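Local structure of peptidase, M20/M25/M40 family (Staphylococcus aureus, 4EWT) at residues Gly172-Thr183 and Phe321-Ser332; Gly212-Val223 and Val234-Gly242. The protein is a putative manganese-binding amidohydrolase of the M20 peptidase family that probably cleaves the amide bond of N-acylated amino acids. One frame throughout, in Å; residues are numbered along the deposited sequence.

How the contacts relate
Followed from the N terminus, the chain first completes much of the domain that carries the two manganese ions, including strand 159-166, and then enters 172-183, the first half of contact 1. Its partner, 321-332, comes 138 residues later, so contact 1 closes a very long loop. Contact 2 is nested inside that loop: helix 208-226 turns back within a few residues onto strand 233-242, a local closure. The two centres lie about 31 Å apart. Contact 1 ties the edge of the eight-stranded mixed sheet to the start of the antiparallel sheet, whose strand 179-193 leads out to contact 2, where helix and sheet of the smaller domain pack together.

Contact 1 of 2, residues Gly172-Thr183 and Phe321-Ser332; sequences GKVYYRPGYVQT and FGVEMCEPQPPS
The edge of the mixed sheet in the metal-binding domain is a parallel pair, strand 173-176 beside the outermost strand 322-325; beyond it the start of strand 179-193 stays bonded to the loop that follows 322-325, near the metal site. Val174 uses both backbone polar groups on the outer strand: its N donates to Gly322 O, and its O accepts from Glu324 N. Tyr176 does likewise, between Glu324 O and Cys326 N. On one face Val174 CG2 lies 3.8 Å from Val323 CG2 and also touches the Phe321 ring, Val174 and Phe321 both packing against helix 372-386. On the other, Lys173 and Glu324 form a weak salt bridge, NZ to OE1 3.3 Å, while the Glu324 side chain lies beside that of Tyr175, CG near ring atom CD1.

The Tyr176 ring, its CG set between the backbone N and carbonyl carbon (chi1 79°), swings back over the outer strand, with Met325 CA over one face. Met325 SD stands obliquely 4.8 Å from the Tyr176 ring centroid, a Met-aromatic contact. Beyond the strands, Pro328 CG sits over the centre of the Arg177 guanidinium, 3.8 Å above its plane, and Cys326 O lies at that group's edge.

Gln329 N meets Val181 O almost head-on at 2.7 Å. Gln182 NE2 reaches Pro331 O at 2.9 Å from above the carbonyl plane, while its OE1 is taken by Tyr348. Thr183 OG1 bonds Pro330 O at 2.9 Å. Since proline nitrogens have no hydrogen to give, side chains of 172-183 grip this proline-rich loop by its carbonyls, which probably helps set its course where the Pro331 side chain comes within about 6 Å of a manganese ion.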
loop_
_atom_site.group_PDB
_atom_site.type_symbol
_atom_site.label_atom_id
_atom_site.label_comp_id
_atom_site.label_asym_id
_atom_site.label_seq_id
_atom_site.Cartn_x
_atom_site.Cartn_y
_atom_site.Cartn_z
ATOM N N GLY A 172 35.768 -31.331 1.285
ATOM C CA GLY A 172 37.212 -31.208 1.385
ATOM C C GLY A 172 37.659 -30.223 2.446
ATOM O O GLY A 172 38.860 -30.023 2.644
ATOM N N LYS A 173 36.696 -29.596 3.124
ATOM C CA LYS A 173 37.003 -28.689 4.237
ATOM C C LYS A 173 35.869 -28.464 5.240
ATOM O O LYS A 173 34.720 -28.816 4.989
ATOM C CB LYS A 173 37.564 -27.345 3.745
ATOM C CG LYS A 173 36.908 -26.755 2.526
ATOM C CD LYS A 173 37.820 -25.694 1.935
ATOM C CE LYS A 173 37.356 -25.270 0.551
ATOM N NZ LYS A 173 38.480 -24.654 -0.202
ATOM N N VAL A 174 36.235 -27.895 6.385
ATOM C CA VAL A 174 35.303 -27.546 7.453
ATOM C C VAL A 174 35.219 -26.033 7.602
ATOM O O VAL A 174 36.199 -25.324 7.353
ATOM C CB VAL A 174 35.686 -28.187 8.821
ATOM C CG1 VAL A 174 35.433 -29.685 8.806
ATOM C CG2 VAL A 174 37.130 -27.883 9.195
ATOM N N TYR A 175 34.050 -25.555 8.025
ATOM C CA TYR A 175 33.749 -24.125 8.054
ATOM C C TYR A 175 33.285 -23.648 9.429
ATOM O O TYR A 175 32.615 -24.384 10.167
ATOM C CB TYR A 175 32.702 -23.789 6.989
ATOM C CG TYR A 175 33.051 -24.291 5.601
ATOM C CD1 TYR A 175 33.815 -23.515 4.722
ATOM C CD2 TYR A 175 32.615 -25.540 5.164
ATOM C CE1 TYR A 175 34.131 -23.979 3.440
ATOM C CE2 TYR A 175 32.929 -26.014 3.894
ATOM C CZ TYR A 175 33.685 -25.232 3.037
ATOM O OH TYR A 175 33.988 -25.713 1.777
ATOM N N TYR A 176 33.649 -22.409 9.758
ATOM C CA TYR A 176 33.386 -21.824 11.073
ATOM C C TYR A 176 33.122 -20.311 11.023
ATOM O O TYR A 176 33.510 -19.635 10.065
ATOM C CB TYR A 176 34.557 -22.104 12.019
ATOM C CG TYR A 176 35.760 -21.192 11.835
ATOM C CD1 TYR A 176 35.977 -20.105 12.688
ATOM C CD2 TYR A 176 36.688 -21.422 10.815
ATOM C CE1 TYR A 176 37.090 -19.267 12.528
ATOM C CE2 TYR A 176 37.804 -20.590 10.646
ATOM C CZ TYR A 176 38.001 -19.517 11.504
ATOM O OH TYR A 176 39.106 -18.699 11.338
ATOM N N ARG A 177 32.551 -19.790 12.096
ATOM C CA ARG A 177 32.280 -18.383 12.284
ATOM C C ARG A 177 31.900 -18.067 13.723
ATOM O O ARG A 177 30.975 -18.605 14.231
ATOM C CB ARG A 177 31.172 -17.933 11.346
ATOM C CG ARG A 177 30.783 -16.526 11.555
ATOM C CD ARG A 177 29.728 -16.113 10.647
ATOM N NE ARG A 177 29.980 -14.778 10.203
ATOM C CZ ARG A 177 29.599 -13.722 10.874
ATOM N NH1 ARG A 177 28.929 -13.843 11.999
ATOM N NH2 ARG A 177 29.883 -12.544 10.397
ATOM N N PRO A 178 32.630 -17.193 14.382
ATOM C CA PRO A 178 32.275 -16.830 15.759
ATOM C C PRO A 178 31.062 -15.908 15.765
ATOM O O PRO A 178 30.718 -15.333 14.729
ATOM C CB PRO A 178 33.513 -16.074 16.264
ATOM C CG PRO A 178 34.134 -15.498 15.030
ATOM C CD PRO A 178 33.853 -16.496 13.922
ATOM N N GLY A 179 30.418 -15.778 16.919
ATOM C CA GLY A 179 29.250 -14.923 17.042
ATOM C C GLY A 179 28.027 -15.578 16.422
ATOM O O GLY A 179 27.990 -16.802 16.242
ATOM N N TYR A 180 27.040 -14.749 16.074
ATOM C CA TYR A 180 25.774 -15.227 15.513
ATOM C C TYR A 180 25.938 -15.853 14.131
ATOM O O TYR A 180 26.421 -15.211 13.200
ATOM C CB TYR A 180 24.772 -14.085 15.437
ATOM C CG TYR A 180 24.230 -13.626 16.769
ATOM C CD1 TYR A 180 23.260 -14.366 17.443
ATOM C CD2 TYR A 180 24.675 -12.442 17.347
ATOM C CE1 TYR A 180 22.743 -13.931 18.669
ATOM C CE2 TYR A 180 24.162 -11.998 18.559
ATOM C CZ TYR A 180 23.194 -12.743 19.206
ATOM O OH TYR A 180 22.688 -12.302 20.402
ATOM N N VAL A 181 25.511 -17.102 13.999
ATOM C CA VAL A 181 25.829 -17.872 12.795
ATOM C C VAL A 181 24.582 -18.444 12.093
ATOM O O VAL A 181 24.625 -18.739 10.899
ATOM C CB VAL A 181 26.897 -18.967 13.093
ATOM C CG1 VAL A 181 26.387 -19.974 14.136
ATOM C CG2 VAL A 181 27.343 -19.670 11.812
ATOM N N GLN A 182 23.491 -18.605 12.843
ATOM C CA GLN A 182 22.196 -19.031 12.288
ATOM C C GLN A 182 21.062 -18.267 12.953
ATOM O O GLN A 182 21.153 -17.912 14.119
ATOM C CB GLN A 182 22.010 -20.553 12.385
ATOM C CG GLN A 182 22.916 -21.257 11.383
ATOM C CD GLN A 182 22.704 -22.744 11.217
ATOM O OE1 GLN A 182 23.671 -23.488 11.137
ATOM N NE2 GLN A 182 21.457 -23.179 11.112
ATOM N N THR A 183 20.007 -18.006 12.188
ATOM C CA THR A 183 18.945 -17.097 12.593
ATOM C C THR A 183 18.063 -17.739 13.642
ATOM O O THR A 183 17.913 -18.951 13.674
ATOM C CB THR A 183 18.032 -16.696 11.394
ATOM O OG1 THR A 183 17.409 -17.866 10.852
ATOM C CG2 THR A 183 18.822 -16.018 10.310
ATOM N N PHE A 321 42.117 -32.018 5.377
ATOM C CA PHE A 321 41.064 -31.063 5.008
ATOM C C PHE A 321 41.371 -29.640 5.483
ATOM O O PHE A 321 42.012 -29.442 6.520
ATOM C CB PHE A 321 39.679 -31.519 5.509
ATOM C CG PHE A 321 39.620 -31.814 6.988
ATOM C CD1 PHE A 321 39.404 -30.792 7.913
ATOM C CD2 PHE A 321 39.762 -33.121 7.452
ATOM C CE1 PHE A 321 39.349 -31.061 9.280
ATOM C CE2 PHE A 321 39.703 -33.402 8.816
ATOM C CZ PHE A 321 39.500 -32.372 9.733
ATOM N N GLY A 322 40.906 -28.657 4.714
ATOM C CA GLY A 322 41.109 -27.244 5.039
ATOM C C GLY A 322 40.127 -26.721 6.073
ATOM O O GLY A 322 39.090 -27.337 6.329
ATOM N N VAL A 323 40.469 -25.589 6.681
ATOM C CA VAL A 323 39.617 -24.945 7.675
ATOM C C VAL A 323 39.539 -23.467 7.338
ATOM O O VAL A 323 40.574 -22.806 7.222
ATOM C CB VAL A 323 40.179 -25.095 9.111
ATOM C CG1 VAL A 323 39.137 -24.670 10.143
ATOM C CG2 VAL A 323 40.640 -26.517 9.375
ATOM N N GLU A 324 38.324 -22.945 7.173
ATOM C CA GLU A 324 38.155 -21.524 6.836
ATOM C C GLU A 324 36.836 -20.890 7.285
ATOM O O GLU A 324 35.839 -21.580 7.519
ATOM C CB GLU A 324 38.382 -21.276 5.337
ATOM C CG GLU A 324 37.463 -22.061 4.407
ATOM C CD GLU A 324 37.583 -21.608 2.966
ATOM O OE1 GLU A 324 38.196 -22.334 2.157
ATOM O OE2 GLU A 324 37.075 -20.514 2.647
ATOM N N MET A 325 36.865 -19.563 7.396
ATOM C CA MET A 325 35.721 -18.758 7.791
ATOM C C MET A 325 34.580 -18.881 6.793
ATOM O O MET A 325 34.809 -19.067 5.597
ATOM C CB MET A 325 36.139 -17.294 7.905
ATOM C CG MET A 325 36.727 -16.908 9.249
ATOM S SD MET A 325 35.570 -15.921 10.227
ATOM C CE MET A 325 36.647 -15.428 11.579
ATOM N N CYS A 326 33.351 -18.786 7.297
ATOM C CA CYS A 326 32.172 -18.804 6.438
ATOM C C CYS A 326 31.167 -17.720 6.813
ATOM O O CYS A 326 31.271 -17.096 7.872
ATOM C CB CYS A 326 31.521 -20.195 6.417
ATOM S SG CYS A 326 30.612 -20.675 7.903
ATOM N N GLU A 327 30.203 -17.500 5.925
ATOM C CA GLU A 327 29.109 -16.560 6.164
ATOM C C GLU A 327 28.065 -17.188 7.096
ATOM O O GLU A 327 28.047 -18.415 7.250
ATOM C CB GLU A 327 28.464 -16.157 4.832
ATOM C CG GLU A 327 29.399 -15.395 3.882
ATOM C CD GLU A 327 29.671 -13.956 4.313
ATOM O OE1 GLU A 327 28.915 -13.398 5.140
ATOM O OE2 GLU A 327 30.647 -13.370 3.803
ATOM N N PRO A 328 27.196 -16.356 7.720
ATOM C CA PRO A 328 26.100 -16.904 8.530
ATOM C C PRO A 328 25.094 -17.626 7.635
ATOM O O PRO A 328 25.026 -17.336 6.444
ATOM C CB PRO A 328 25.452 -15.657 9.164
ATOM C CG PRO A 328 26.385 -14.520 8.885
ATOM C CD PRO A 328 27.152 -14.882 7.662
ATOM N N GLN A 329 24.320 -18.546 8.206
ATOM C CA GLN A 329 23.443 -19.408 7.414
ATOM C C GLN A 329 21.956 -19.162 7.679
ATOM O O GLN A 329 21.567 -18.858 8.815
ATOM C CB GLN A 329 23.808 -20.885 7.629
ATOM C CG GLN A 329 25.218 -21.263 7.145
ATOM C CD GLN A 329 25.394 -21.114 5.638
ATOM O OE1 GLN A 329 24.561 -21.575 4.856
ATOM N NE2 GLN A 329 26.479 -20.461 5.228
ATOM N N PRO A 330 21.115 -19.300 6.630
ATOM C CA PRO A 330 19.694 -18.954 6.742
ATOM C C PRO A 330 18.817 -19.775 7.707
ATOM O O PRO A 330 17.961 -19.177 8.374
ATOM C CB PRO A 330 19.182 -19.052 5.290
ATOM C CG PRO A 330 20.427 -18.953 4.437
ATOM C CD PRO A 330 21.466 -19.679 5.247
ATOM N N PRO A 331 18.999 -21.113 7.782
ATOM C CA PRO A 331 18.026 -21.859 8.590
ATOM C C PRO A 331 18.208 -21.709 10.106
ATOM O O PRO A 331 19.282 -21.321 10.571
ATOM C CB PRO A 331 18.258 -23.313 8.165
ATOM C CG PRO A 331 19.646 -23.359 7.720
ATOM C CD PRO A 331 19.971 -22.014 7.137
ATOM N N SER A 332 17.156 -21.999 10.861
ATOM C CA SER A 332 17.264 -21.991 12.307
ATOM C C SER A 332 17.664 -23.396 12.736
ATOM O O SER A 332 17.509 -24.359 11.974
ATOM C CB SER A 332 15.964 -21.522 12.974
ATOM O OG SER A 332 15.181 -22.640 13.364
#

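Contact 2 of 2, residues Gly212-Val223 and Val234-Gly242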
loop_
_atom_site.group_PDB
_atom_site.type_symbol
_atom_site.label_atom_id
_atom_site.label_comp_id
_atom_site.label_asym_id
_atom_site.label_seq_id
_atom_site.Cartn_x
_atom_site.Cartn_y
_atom_site.Cartn_z
ATOM N N GLY A 212 -6.597 -6.345 6.096
ATOM C CA GLY A 212 -5.515 -7.326 6.115
ATOM C C GLY A 212 -4.524 -7.073 4.984
ATOM O O GLY A 212 -3.314 -7.241 5.170
ATOM N N SER A 213 -5.040 -6.652 3.825
ATOM C CA SER A 213 -4.190 -6.325 2.667
ATOM C C SER A 213 -3.352 -5.078 2.918
ATOM O O SER A 213 -2.185 -5.034 2.522
ATOM C CB SER A 213 -5.030 -6.123 1.417
ATOM O OG SER A 213 -5.524 -7.389 0.983
ATOM N N TYR A 214 -3.953 -4.060 3.548
ATOM C CA TYR A 214 -3.184 -2.878 3.922
ATOM C C TYR A 214 -2.137 -3.258 4.953
ATOM O O TYR A 214 -0.998 -2.820 4.845
ATOM C CB TYR A 214 -4.063 -1.699 4.396
ATOM C CG TYR A 214 -4.572 -0.835 3.243
ATOM C CD1 TYR A 214 -3.809 0.233 2.723
ATOM C CD2 TYR A 214 -5.815 -1.098 2.650
ATOM C CE1 TYR A 214 -4.303 1.028 1.618
ATOM C CE2 TYR A 214 -6.312 -0.318 1.573
ATOM C CZ TYR A 214 -5.567 0.730 1.059
ATOM O OH TYR A 214 -6.095 1.466 -0.003
ATOM N N PHE A 215 -2.499 -4.089 5.927
ATOM C CA PHE A 215 -1.500 -4.648 6.840
ATOM C C PHE A 215 -0.303 -5.340 6.169
ATOM O O PHE A 215 0.822 -5.136 6.610
ATOM C CB PHE A 215 -2.130 -5.623 7.841
ATOM C CG PHE A 215 -1.134 -6.223 8.803
ATOM C CD1 PHE A 215 -0.701 -5.503 9.920
ATOM C CD2 PHE A 215 -0.639 -7.496 8.602
ATOM C CE1 PHE A 215 0.220 -6.043 10.818
ATOM C CE2 PHE A 215 0.281 -8.053 9.508
ATOM C CZ PHE A 215 0.708 -7.313 10.618
ATOM N N VAL A 216 -0.544 -6.162 5.137
ATOM C CA VAL A 216 0.554 -6.861 4.456
ATOM C C VAL A 216 1.497 -5.853 3.793
ATOM O O VAL A 216 2.705 -5.994 3.930
ATOM C CB VAL A 216 0.061 -7.969 3.461
ATOM C CG1 VAL A 216 1.206 -8.549 2.652
ATOM C CG2 VAL A 216 -0.670 -9.118 4.227
ATOM N N THR A 217 0.948 -4.828 3.119
ATOM C CA THR A 217 1.749 -3.784 2.502
ATOM C C THR A 217 2.558 -2.972 3.520
ATOM O O THR A 217 3.743 -2.711 3.298
ATOM C CB THR A 217 0.888 -2.792 1.653
ATOM O OG1 THR A 217 -0.008 -2.083 2.529
ATOM C CG2 THR A 217 0.101 -3.534 0.576
ATOM N N ALA A 218 1.926 -2.573 4.627
ATOM C CA ALA A 218 2.618 -1.839 5.692
ATOM C C ALA A 218 3.709 -2.681 6.383
ATOM O O ALA A 218 4.731 -2.157 6.839
ATOM C CB ALA A 218 1.602 -1.312 6.720
ATOM N N LEU A 219 3.475 -3.984 6.492
ATOM C CA LEU A 219 4.424 -4.883 7.133
ATOM C C LEU A 219 5.814 -4.896 6.461
ATOM O O LEU A 219 6.814 -5.192 7.116
ATOM C CB LEU A 219 3.866 -6.294 7.138
ATOM C CG LEU A 219 4.554 -7.341 8.021
ATOM C CD1 LEU A 219 4.414 -6.979 9.498
ATOM C CD2 LEU A 219 3.914 -8.659 7.734
ATOM N N GLN A 220 5.865 -4.574 5.171
ATOM C CA GLN A 220 7.123 -4.605 4.420
ATOM C C GLN A 220 8.119 -3.578 4.969
ATOM O O GLN A 220 9.317 -3.729 4.758
ATOM C CB GLN A 220 6.881 -4.362 2.925
ATOM C CG GLN A 220 5.864 -5.369 2.292
ATOM C CD GLN A 220 6.083 -6.798 2.757
ATOM O OE1 GLN A 220 5.176 -7.418 3.343
ATOM N NE2 GLN A 220 7.277 -7.329 2.504
ATOM N N THR A 221 7.616 -2.554 5.675
ATOM C CA THR A 221 8.483 -1.545 6.273
ATOM C C THR A 221 9.262 -2.042 7.470
ATOM O O THR A 221 10.248 -1.420 7.844
ATOM C CB THR A 221 7.735 -0.264 6.696
ATOM O OG1 THR A 221 6.697 -0.603 7.633
ATOM C CG2 THR A 221 7.157 0.461 5.478
ATOM N N VAL A 222 8.842 -3.151 8.073
ATOM C CA VAL A 222 9.629 -3.735 9.175
ATOM C C VAL A 222 11.040 -4.095 8.705
ATOM O O VAL A 222 12.042 -3.640 9.275
ATOM C CB VAL A 222 8.935 -4.957 9.801
ATOM C CG1 VAL A 222 9.817 -5.592 10.881
ATOM C CG2 VAL A 222 7.573 -4.542 10.376
ATOM N N VAL A 223 11.126 -4.875 7.628
ATOM C CA VAL A 223 12.432 -5.196 7.086
ATOM C C VAL A 223 13.015 -3.970 6.371
ATOM O O VAL A 223 14.219 -3.699 6.478
ATOM C CB VAL A 223 12.419 -6.498 6.212
ATOM C CG1 VAL A 223 13.723 -6.673 5.449
ATOM C CG2 VAL A 223 12.190 -7.746 7.108
ATOM N N VAL A 234 13.775 -11.409 8.453
ATOM C CA VAL A 234 12.808 -11.854 7.451
ATOM C C VAL A 234 11.443 -11.846 8.104
ATOM O O VAL A 234 11.292 -12.336 9.230
ATOM C CB VAL A 234 13.031 -13.321 6.962
ATOM C CG1 VAL A 234 12.217 -13.606 5.665
ATOM C CG2 VAL A 234 14.465 -13.621 6.736
ATOM N N VAL A 235 10.464 -11.289 7.396
ATOM C CA VAL A 235 9.076 -11.336 7.827
ATOM C C VAL A 235 8.278 -11.824 6.646
ATOM O O VAL A 235 8.155 -11.120 5.615
ATOM C CB VAL A 235 8.570 -9.951 8.343
ATOM C CG1 VAL A 235 7.129 -10.047 8.785
ATOM C CG2 VAL A 235 9.437 -9.466 9.520
ATOM N N THR A 236 7.796 -13.061 6.767
ATOM C CA THR A 236 6.987 -13.700 5.719
ATOM C C THR A 236 5.551 -13.943 6.198
ATOM O O THR A 236 5.344 -14.485 7.298
ATOM C CB THR A 236 7.611 -15.034 5.263
ATOM O OG1 THR A 236 8.747 -14.764 4.441
ATOM C CG2 THR A 236 6.616 -15.855 4.427
ATOM N N ILE A 237 4.565 -13.528 5.395
ATOM C CA ILE A 237 3.183 -13.941 5.614
ATOM C C ILE A 237 2.948 -15.113 4.689
ATOM O O ILE A 237 2.769 -14.926 3.492
ATOM C CB ILE A 237 2.127 -12.850 5.304
ATOM C CG1 ILE A 237 2.317 -11.616 6.185
ATOM C CG2 ILE A 237 0.709 -13.410 5.504
ATOM C CD1 ILE A 237 2.247 -11.909 7.701
ATOM N N GLY A 238 2.961 -16.323 5.251
ATOM C CA GLY A 238 2.749 -17.525 4.481
ATOM C C GLY A 238 1.296 -17.935 4.336
ATOM O O GLY A 238 0.962 -18.748 3.471
ATOM N N SER A 239 0.421 -17.370 5.165
ATOM C CA SER A 239 -0.997 -17.739 5.117
ATOM C C SER A 239 -1.867 -16.497 5.303
ATOM O O SER A 239 -1.793 -15.825 6.332
ATOM C CB SER A 239 -1.302 -18.795 6.174
ATOM O OG SER A 239 -2.576 -19.349 5.982
ATOM N N PHE A 240 -2.634 -16.158 4.265
ATOM C CA PHE A 240 -3.619 -15.087 4.361
ATOM C C PHE A 240 -4.944 -15.808 4.107
ATOM O O PHE A 240 -5.334 -16.032 2.955
ATOM C CB PHE A 240 -3.312 -14.014 3.301
ATOM C CG PHE A 240 -4.168 -12.742 3.396
ATOM C CD1 PHE A 240 -3.567 -11.507 3.522
ATOM C CD2 PHE A 240 -5.549 -12.786 3.286
ATOM C CE1 PHE A 240 -4.333 -10.327 3.584
ATOM C CE2 PHE A 240 -6.331 -11.615 3.360
ATOM C CZ PHE A 240 -5.720 -10.391 3.503
ATOM N N ASP A 241 -5.601 -16.245 5.181
ATOM C CA ASP A 241 -6.826 -17.013 5.018
ATOM C C ASP A 241 -8.021 -16.083 4.988
ATOM O O ASP A 241 -8.540 -15.705 6.021
ATOM C CB ASP A 241 -6.950 -18.107 6.084
ATOM C CG ASP A 241 -8.134 -19.031 5.849
ATOM O OD1 ASP A 241 -8.681 -19.084 4.717
ATOM O OD2 ASP A 241 -8.527 -19.721 6.813
ATOM N N GLY A 242 -8.417 -15.693 3.773
ATOM C CA GLY A 242 -9.540 -14.776 3.546
ATOM C C GLY A 242 -10.580 -15.315 2.569
ATOM O O GLY A 242 -11.297 -14.540 1.924
#
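Phe240 pushes the edge of its ring against the first turn of the helix segment, with CE1 3.5 Å from Gly212 C and Ser213 N near the ring plane. Gly212 has no side chain to hold the ring off, so the aromatic edge comes right up to the backbone. Val216 CG2 meets the same edge, 3.8 Å from Phe240 CD1. One turn on, Leu219 CD2 fits between two strand residues, 3.7 Å from both Val235 CG1 and Ile237 CD1; its CG, anti to the backbone N (chi1 -167°), carries the branch down to the sheet. The other branch of Val235, CG2, is met by Val222 CG1 at 4.1 Å and by Val223 CG2.

Between Ile237 and Phe240, Gly238 and Ser239 both face Glu256 in a classic beta bulge, and Phe240 still turns its side chain to the helix. Its ring also stacks on Phe240 of a neighbouring subunit, whose strand prolongs the sheet across the interface. Helix 264-285 packs beside it, touching Leu219, Val222 and Val235. Helix and strand run nearly antiparallel (163° between their N-to-C directions), and this apolar interface is that of a two-layer alpha/beta sandwich, the smaller domain through which many M20 peptidases dimerise.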